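Local structure of phosphoacetylglucosamine mutase (Aspergillus lentulus, 5O9X) at residues G306-T311 / L450-D455; N124-V129 / T152-I157. The protein interconverts N-acetylglucosamine 6-phosphate and N-acetylglucosamine 1-phosphate, a phosphomutase step on the way to UDP-N-acetylglucosamine. The protein carries 1 engineered substitution. One frame throughout, in Å; residues are numbered along the deposited sequence.

Interaction 1: residues G306-T311 / L450-D455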
ATOM      1  N   GLY A 306     -10.880  -1.437  -3.284  1.00 14.06           N
ATOM      2  CA  GLY A 306     -10.151  -2.358  -2.365  1.00 14.70           C
ATOM      3  C   GLY A 306     -10.989  -3.296  -1.529  1.00 14.87           C
ATOM      4  O   GLY A 306     -10.612  -4.472  -1.290  1.00 13.61           O
ATOM      5  N   ASP A 307     -12.129  -2.798  -1.032  1.00 15.17           N
ATOM      6  CA  ASP A 307     -13.002  -3.690  -0.242  1.00 15.42           C
ATOM      7  C   ASP A 307     -13.691  -4.737  -1.056  1.00 15.76           C
ATOM      8  O   ASP A 307     -14.005  -5.821  -0.556  1.00 16.92           O
ATOM      9  CB  ASP A 307     -13.999  -2.855   0.518  1.00 16.47           C
ATOM     10  CG  ASP A 307     -13.280  -1.994   1.524  1.00 20.52           C
ATOM     11  OD1 ASP A 307     -12.704  -2.545   2.506  1.00 21.17           O
ATOM     12  OD2 ASP A 307     -13.208  -0.760   1.308  1.00 20.83           O
ATOM     13  N   ARG A 308     -13.932  -4.445  -2.325  1.00 14.23           N
ATOM     14  CA  ARG A 308     -14.403  -5.498  -3.251  1.00 16.08           C
ATOM     15  C   ARG A 308     -13.372  -6.590  -3.450  1.00 14.72           C
ATOM     16  O   ARG A 308     -13.773  -7.747  -3.557  1.00 16.65           O
ATOM     17  CB  ARG A 308     -14.727  -4.987  -4.690  1.00 14.94           C
ATOM     18  CG  ARG A 308     -15.884  -4.046  -4.645  1.00 16.84           C
ATOM     19  CD  ARG A 308     -17.164  -4.918  -4.642  1.00 16.91           C
ATOM     20  NE  ARG A 308     -18.264  -3.990  -4.636  1.00 18.79           N
ATOM     21  CZ  ARG A 308     -19.540  -4.258  -4.827  1.00 18.53           C
ATOM     22  NH1 ARG A 308     -19.950  -5.534  -4.948  1.00 16.69           N
ATOM     23  NH2 ARG A 308     -20.413  -3.238  -4.831  1.00 19.40           N
ATOM     24  N   ILE A 309     -12.095  -6.214  -3.517  1.00 13.62           N
ATOM     25  CA  ILE A 309     -11.012  -7.223  -3.605  1.00 15.75           C
ATOM     26  C   ILE A 309     -10.942  -8.027  -2.295  1.00 15.27           C
ATOM     27  O   ILE A 309     -10.859  -9.253  -2.327  1.00 13.90           O
ATOM     28  CB  ILE A 309      -9.617  -6.569  -3.957  1.00 15.36           C
ATOM     29  CG1 ILE A 309      -9.771  -5.809  -5.320  1.00 15.93           C
ATOM     30  CG2 ILE A 309      -8.546  -7.676  -4.097  1.00 15.34           C
ATOM     31  CD1 ILE A 309      -8.559  -4.971  -5.730  1.00 17.54           C
ATOM     32  N   ALA A 310     -10.956  -7.331  -1.154  1.00 14.29           N
ATOM     33  CA  ALA A 310     -10.889  -8.018   0.160  1.00 15.51           C
ATOM     34  C   ALA A 310     -12.037  -9.065   0.231  1.00 16.45           C
ATOM     35  O   ALA A 310     -11.844 -10.234   0.652  1.00 15.90           O
ATOM     36  CB  ALA A 310     -11.048  -6.985   1.255  1.00 14.42           C
ATOM     37  N   THR A 311     -13.231  -8.627  -0.107  1.00 15.56           N
ATOM     38  CA  THR A 311     -14.401  -9.530   0.048  1.00 16.31           C
ATOM     39  C   THR A 311     -14.386 -10.692  -0.975  1.00 16.19           C
ATOM     40  O   THR A 311     -14.791 -11.823  -0.653  1.00 14.95           O
ATOM     41  CB  THR A 311     -15.727  -8.762  -0.022  1.00 16.39           C
ATOM     42  OG1 THR A 311     -15.803  -7.993  -1.203  1.00 17.06           O
ATOM     43  CG2 THR A 311     -15.804  -7.836   1.176  1.00 16.97           C
ATOM     44  N   LEU A 450     -19.726  -7.474  -9.002  1.00 16.09           N
ATOM     45  CA  LEU A 450     -20.470  -6.276  -8.589  1.00 15.27           C
ATOM     46  C   LEU A 450     -21.777  -6.620  -7.829  1.00 18.37           C
ATOM     47  O   LEU A 450     -22.106  -5.949  -6.825  1.00 16.38           O
ATOM     48  CB  LEU A 450     -20.761  -5.322  -9.776  1.00 15.84           C
ATOM     49  CG  LEU A 450     -21.354  -3.917  -9.413  1.00 16.92           C
ATOM     50  CD1 LEU A 450     -20.240  -3.038  -8.847  1.00 18.32           C
ATOM     51  CD2 LEU A 450     -21.927  -3.342 -10.680  1.00 19.46           C
ATOM     52  N   ALA A 451     -22.420  -7.738  -8.216  1.00 18.38           N
ATOM     53  CA  ALA A 451     -23.699  -8.095  -7.636  1.00 17.82           C
ATOM     54  C   ALA A 451     -23.601  -8.666  -6.222  1.00 19.32           C
ATOM     55  O   ALA A 451     -24.621  -8.702  -5.504  1.00 20.35           O
ATOM     56  CB  ALA A 451     -24.478  -9.049  -8.623  1.00 20.19           C
ATOM     57  N   THR A 452     -22.397  -8.996  -5.735  1.00 15.36           N
ATOM     58  CA  THR A 452     -22.226  -9.453  -4.360  1.00 17.52           C
ATOM     59  C   THR A 452     -22.914  -8.551  -3.315  1.00 21.97           C
ATOM     60  O   THR A 452     -23.528  -9.046  -2.369  1.00 20.44           O
ATOM     61  CB  THR A 452     -20.747  -9.656  -3.959  1.00 18.72           C
ATOM     62  OG1 THR A 452     -19.963  -8.455  -4.219  1.00 17.96           O
ATOM     63  CG2 THR A 452     -20.083 -10.813  -4.794  1.00 17.08           C
ATOM     64  N   TYR A 453     -22.738  -7.230  -3.444  1.00 20.23           N
ATOM     65  CA  TYR A 453     -23.404  -6.261  -2.572  1.00 19.56           C
ATOM     66  C   TYR A 453     -23.439  -4.932  -3.350  1.00 18.87           C
ATOM     67  O   TYR A 453     -22.730  -4.764  -4.343  1.00 19.62           O
ATOM     68  CB  TYR A 453     -22.721  -6.152  -1.205  1.00 16.88           C
ATOM     69  CG  TYR A 453     -21.260  -5.622  -1.265  1.00 16.50           C
ATOM     70  CD1 TYR A 453     -20.984  -4.221  -1.348  1.00 15.18           C
ATOM     71  CD2 TYR A 453     -20.165  -6.535  -1.237  1.00 15.62           C
ATOM     72  CE1 TYR A 453     -19.634  -3.735  -1.394  1.00 15.46           C
ATOM     73  CE2 TYR A 453     -18.835  -6.076  -1.276  1.00 17.34           C
ATOM     74  CZ  TYR A 453     -18.582  -4.702  -1.322  1.00 16.05           C
ATOM     75  OH  TYR A 453     -17.287  -4.353  -1.337  1.00 16.73           O
ATOM     76  N   THR A 454     -24.299  -4.006  -2.949  1.00 19.73           N
ATOM     77  CA  THR A 454     -24.346  -2.699  -3.610  1.00 19.00           C
ATOM     78  C   THR A 454     -23.757  -1.641  -2.698  1.00 19.53           C
ATOM     79  O   THR A 454     -24.242  -1.457  -1.561  1.00 19.42           O
ATOM     80  CB  THR A 454     -25.782  -2.359  -4.038  1.00 23.18           C
ATOM     81  OG1 THR A 454     -26.265  -3.387  -4.941  1.00 22.77           O
ATOM     82  CG2 THR A 454     -25.851  -1.004  -4.807  1.00 20.07           C
ATOM     83  N   ASP A 455     -22.724  -0.948  -3.191  1.00 18.58           N
ATOM     84  CA  ASP A 455     -22.109   0.130  -2.405  1.00 17.79           C
ATOM     85  C   ASP A 455     -23.129   1.232  -2.100  1.00 17.82           C
ATOM     86  O   ASP A 455     -23.923   1.596  -2.939  1.00 18.95           O
ATOM     87  CB  ASP A 455     -20.947   0.761  -3.250  1.00 18.33           C
ATOM     88  CG  ASP A 455     -19.663  -0.089  -3.205  1.00 23.55           C
ATOM     89  OD1 ASP A 455     -19.265  -0.470  -2.094  1.00 20.67           O
ATOM     90  OD2 ASP A 455     -19.030  -0.364  -4.265  1.00 28.03           O
TER
HETATM   91  O   HOH W   1     -17.085  -9.173  -3.346  1.00 21.12           O
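Arg308 lays its guanidinium flat over the Tyr453 ring: the planes are 10° apart, and Arg308 CZ sits 3.6 Å from the ring centroid, close enough to the ring normal for a cation-pi stack. The two side chains run antiparallel to each other, so the methylene Arg308 CD ends 3.4 Å from Tyr453 OH while the charged tip lies above the ring. A bend at chi2 (-83°) helps steer the arginine off its helix and across this face. Leu450 CD1 closes over the opposite face near the rim, an apolar lid. Both NH groups of the tip converge on one carbonyl oxygen, Tyr453 O, which is tilted from the guanidinium plane; Arg308 NH2 to Tyr453 O measures 2.8 Å, and both donors approach from the same face of the carbonyl plane. Arg308 NH1 also donates to Leu450 O at 2.9 Å. At the guanidinium edge, NH1 donates weakly to Thr452 OG1, which is itself bonded to Trp449 O, and Asp455 OD2 meets Arg308 NH2 at 3.2 Å in a salt bridge whose hydrogen bond is long and weak though nearly straight (170°). These bonds should fix the rotation of the guanidinium, and Asp455 probably balances part of its charge. Thr311, one turn further on, brings OG1 to the edge of the Tyr453 ring, and a water donates to both Thr311 OG1 and Thr452 OG1. Trp449 NE1 bonds to Arg308 O, while Tyr347 meets the tyrosine ring. Arginine suits this place because a single planar cation can stack and bind several acceptors at once. The arrangement is a cation-pi stack whose arginine also binds backbone carbonyls, joining the start of helix 306-324 in the domain III region to the last residues of helix 446-451 and the loop leading to strand 458-463.

Interaction 2: residues N124-V129 / T152-I157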
ATOM      1  N   ASN A 124      28.871  -3.485  14.197  1.00 41.30           N
ATOM      2  CA  ASN A 124      28.020  -4.293  13.295  1.00 40.13           C
ATOM      3  C   ASN A 124      28.097  -3.706  11.836  1.00 34.54           C
ATOM      4  O   ASN A 124      28.308  -2.506  11.636  1.00 32.71           O
ATOM      5  CB  ASN A 124      26.559  -4.410  13.823  1.00 41.49           C
ATOM      6  CG  ASN A 124      26.436  -5.300  15.062  1.00 44.57           C
ATOM      7  OD1 ASN A 124      27.363  -6.029  15.415  1.00 50.85           O
ATOM      8  ND2 ASN A 124      25.282  -5.254  15.717  1.00 40.30           N
ATOM      9  N   PRO A 125      28.064  -4.570  10.817  1.00 32.99           N
ATOM     10  CA  PRO A 125      27.936  -3.964   9.493  1.00 33.17           C
ATOM     11  C   PRO A 125      26.552  -3.274   9.314  1.00 29.61           C
ATOM     12  O   PRO A 125      25.613  -3.546  10.054  1.00 27.26           O
ATOM     13  CB  PRO A 125      28.135  -5.149   8.546  1.00 35.65           C
ATOM     14  CG  PRO A 125      27.714  -6.355   9.326  1.00 35.08           C
ATOM     15  CD  PRO A 125      28.175  -6.036  10.748  1.00 35.66           C
ATOM     16  N   ALA A 126      26.472  -2.324   8.397  1.00 30.45           N
ATOM     17  CA  ALA A 126      25.162  -1.799   7.974  1.00 32.50           C
ATOM     18  C   ALA A 126      25.027  -2.140   6.501  1.00 30.59           C
ATOM     19  O   ALA A 126      25.991  -1.906   5.724  1.00 29.78           O
ATOM     20  CB  ALA A 126      25.142  -0.291   8.172  1.00 28.20           C
ATOM     21  N   ARG A 127      23.843  -2.679   6.129  1.00 29.33           N
ATOM     22  CA  ARG A 127      23.575  -3.071   4.749  1.00 28.65           C
ATOM     23  C   ARG A 127      22.201  -2.457   4.316  1.00 26.68           C
ATOM     24  O   ARG A 127      21.194  -2.692   4.970  1.00 25.82           O
ATOM     25  CB  ARG A 127      23.591  -4.616   4.633  1.00 28.97           C
ATOM     26  CG  ARG A 127      24.990  -5.233   4.871  1.00 30.35           C
ATOM     27  CD  ARG A 127      24.939  -6.733   4.641  1.00 33.29           C
ATOM     28  NE  ARG A 127      26.204  -7.385   4.995  1.00 40.66           N
ATOM     29  CZ  ARG A 127      26.469  -7.933   6.192  1.00 40.33           C
ATOM     30  NH1 ARG A 127      25.562  -7.954   7.174  1.00 30.99           N
ATOM     31  NH2 ARG A 127      27.652  -8.501   6.386  1.00 37.49           N
ATOM     32  N   VAL A 128      22.226  -1.598   3.299  1.00 28.34           N
ATOM     33  CA  VAL A 128      21.027  -0.866   2.844  1.00 25.52           C
ATOM     34  C   VAL A 128      20.842  -1.101   1.330  1.00 23.81           C
ATOM     35  O   VAL A 128      21.769  -1.039   0.578  1.00 24.29           O
ATOM     36  CB  VAL A 128      21.104   0.616   3.267  1.00 24.88           C
ATOM     37  CG1 VAL A 128      19.930   1.477   2.725  1.00 23.58           C
ATOM     38  CG2 VAL A 128      21.187   0.712   4.793  1.00 23.17           C
ATOM     39  N   VAL A 129      19.623  -1.409   0.903  1.00 23.48           N
ATOM     40  CA  VAL A 129      19.318  -1.571  -0.559  1.00 20.91           C
ATOM     41  C   VAL A 129      18.192  -0.528  -0.876  1.00 21.90           C
ATOM     42  O   VAL A 129      17.264  -0.334  -0.069  1.00 20.26           O
ATOM     43  CB  VAL A 129      18.954  -3.077  -0.881  1.00 21.96           C
ATOM     44  CG1 VAL A 129      17.818  -3.603   0.002  1.00 19.25           C
ATOM     45  CG2 VAL A 129      18.524  -3.272  -2.357  1.00 21.86           C
ATOM     46  N   THR A 152      28.500   6.938   6.397  1.00 35.15           N
ATOM     47  CA  THR A 152      28.356   6.107   7.550  1.00 33.43           C
ATOM     48  C   THR A 152      28.988   4.770   7.251  1.00 31.29           C
ATOM     49  O   THR A 152      28.976   3.921   8.108  1.00 35.39           O
ATOM     50  CB  THR A 152      26.856   5.878   7.937  1.00 35.61           C
ATOM     51  OG1 THR A 152      26.165   5.275   6.835  1.00 31.03           O
ATOM     52  CG2 THR A 152      26.179   7.156   8.272  1.00 32.28           C
ATOM     53  N   GLU A 153      29.538   4.589   6.051  1.00 32.61           N
ATOM     54  CA  GLU A 153      30.261   3.350   5.653  1.00 37.44           C
ATOM     55  C   GLU A 153      29.331   2.117   5.559  1.00 36.96           C
ATOM     56  O   GLU A 153      29.742   0.959   5.780  1.00 32.85           O
ATOM     57  CB  GLU A 153      31.487   3.064   6.582  1.00 38.08           C
ATOM     58  CG  GLU A 153      32.526   4.175   6.582  1.00 41.56           C
ATOM     59  CD  GLU A 153      33.614   4.002   7.661  1.00 48.61           C
ATOM     60  OE1 GLU A 153      33.671   2.956   8.337  1.00 47.10           O
ATOM     61  OE2 GLU A 153      34.394   4.958   7.877  1.00 46.20           O
ATOM     62  N   ALA A 154      28.060   2.349   5.241  1.00 31.15           N
ATOM     63  CA  ALA A 154      27.187   1.218   5.021  1.00 27.83           C
ATOM     64  C   ALA A 154      27.640   0.568   3.684  1.00 25.82           C
ATOM     65  O   ALA A 154      28.147   1.274   2.786  1.00 31.45           O
ATOM     66  CB  ALA A 154      25.711   1.708   4.930  1.00 23.70           C
ATOM     67  N   GLU A 155      27.468  -0.752   3.559  1.00 27.18           N
ATOM     68  CA  GLU A 155      27.413  -1.450   2.277  1.00 26.74           C
ATOM     69  C   GLU A 155      26.032  -1.123   1.668  1.00 29.13           C
ATOM     70  O   GLU A 155      25.006  -1.204   2.392  1.00 30.78           O
ATOM     71  CB  GLU A 155      27.436  -2.947   2.531  1.00 29.88           C
ATOM     72  CG  GLU A 155      27.510  -3.853   1.324  1.00 34.35           C
ATOM     73  CD  GLU A 155      27.616  -5.322   1.743  1.00 39.35           C
ATOM     74  OE1 GLU A 155      27.900  -5.636   2.937  1.00 38.28           O
ATOM     75  OE2 GLU A 155      27.423  -6.184   0.859  1.00 43.84           O
ATOM     76  N   PHE A 156      25.982  -0.810   0.368  1.00 27.76           N
ATOM     77  CA  PHE A 156      24.658  -0.430  -0.258  1.00 29.23           C
ATOM     78  C   PHE A 156      24.560  -0.842  -1.705  1.00 30.62           C
ATOM     79  O   PHE A 156      25.591  -0.982  -2.371  1.00 28.05           O
ATOM     80  CB  PHE A 156      24.260   1.060  -0.071  1.00 27.06           C
ATOM     81  CG  PHE A 156      25.215   2.048  -0.649  1.00 29.11           C
ATOM     82  CD1 PHE A 156      25.047   2.557  -1.968  1.00 29.99           C
ATOM     83  CD2 PHE A 156      26.264   2.538   0.138  1.00 32.06           C
ATOM     84  CE1 PHE A 156      25.905   3.523  -2.471  1.00 30.13           C
ATOM     85  CE2 PHE A 156      27.122   3.535  -0.366  1.00 32.50           C
ATOM     86  CZ  PHE A 156      26.948   3.998  -1.685  1.00 34.20           C
ATOM     87  N   ILE A 157      23.324  -1.108  -2.153  1.00 26.34           N
ATOM     88  CA  ILE A 157      23.053  -1.542  -3.540  1.00 24.16           C
ATOM     89  C   ILE A 157      21.941  -0.643  -4.066  1.00 25.17           C
ATOM     90  O   ILE A 157      20.944  -0.458  -3.366  1.00 23.85           O
ATOM     91  CB  ILE A 157      22.593  -2.995  -3.605  1.00 24.80           C
ATOM     92  CG1 ILE A 157      23.759  -3.939  -3.174  1.00 27.97           C
ATOM     93  CG2 ILE A 157      22.068  -3.354  -4.992  1.00 26.54           C
ATOM     94  CD1 ILE A 157      23.256  -5.324  -2.878  1.00 25.51           C
TER
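Ala126 and Glu155 begin a ladder of parallel backbone hydrogen bonds, with Glu155 N donating to Ala126 O at 2.9 Å. Val128 N then donates to Glu155 O, and Ile157 N to Val128 O at 3.1 Å. Glu155 thus uses both its N-H and its carbonyl toward one neighbour, as parallel pairing requires. The same carbonyls also receive CA-H...O contacts, among them Phe156 CA to Val128 O at 3.1 Å.

The polar side-chain contact joins Arg127 and Glu155, partners in register on the same face. Glu155 CG stands anti to the backbone N (chi1 -175°), and the chain runs on extended until OE1 lies 3.2 Å from Arg127 NE, a salt bridge whose hydrogen bond is weak (130°). The carboxylate and guanidinium planes are 74° apart, so the groups do not pair flat; Arg127 NH1 is held instead by Gly59 O.

Apolar contacts are slight. Ala126 CB and Ala154 CB touch at 3.9 Å, small methyls that let the backbones lie close, and Val129 CG2 reaches Ile157 CB at 4.3 Å.

The pair belongs to a right-handed beta-alpha-beta unit; just after its helix 138-151, Glu153 takes positive phi in a Schellman motif. Beta-branched Val128, Val129 and Ile157 suit extended backbone: Val128, like Phe156, meets Leu149 of that helix, Val129 and Ile157 face helix 164-176 on the other side, and strand 61-66 flanks strand 127-132.

From the N terminus, interaction 2 comes first: it closes a short loop of 22 residues, mostly helix 138-151, and sets strand 155-161 at the outer edge of the domain I sheet beside strand 127-132. The chain then passes through the domain II region before interaction 1 opens at the start of helix 306-324. That contact spans 138 residues, mainly helical, and brings the end of helix 446-451 and the loop after it back to the domain III region. The loops are in series, neither nested nor crossing; interaction 2 is local to a sheet, whereas interaction 1 ties elements far apart in sequence. Their centres lie 44 Å apart, on opposite sides of the chain's centre.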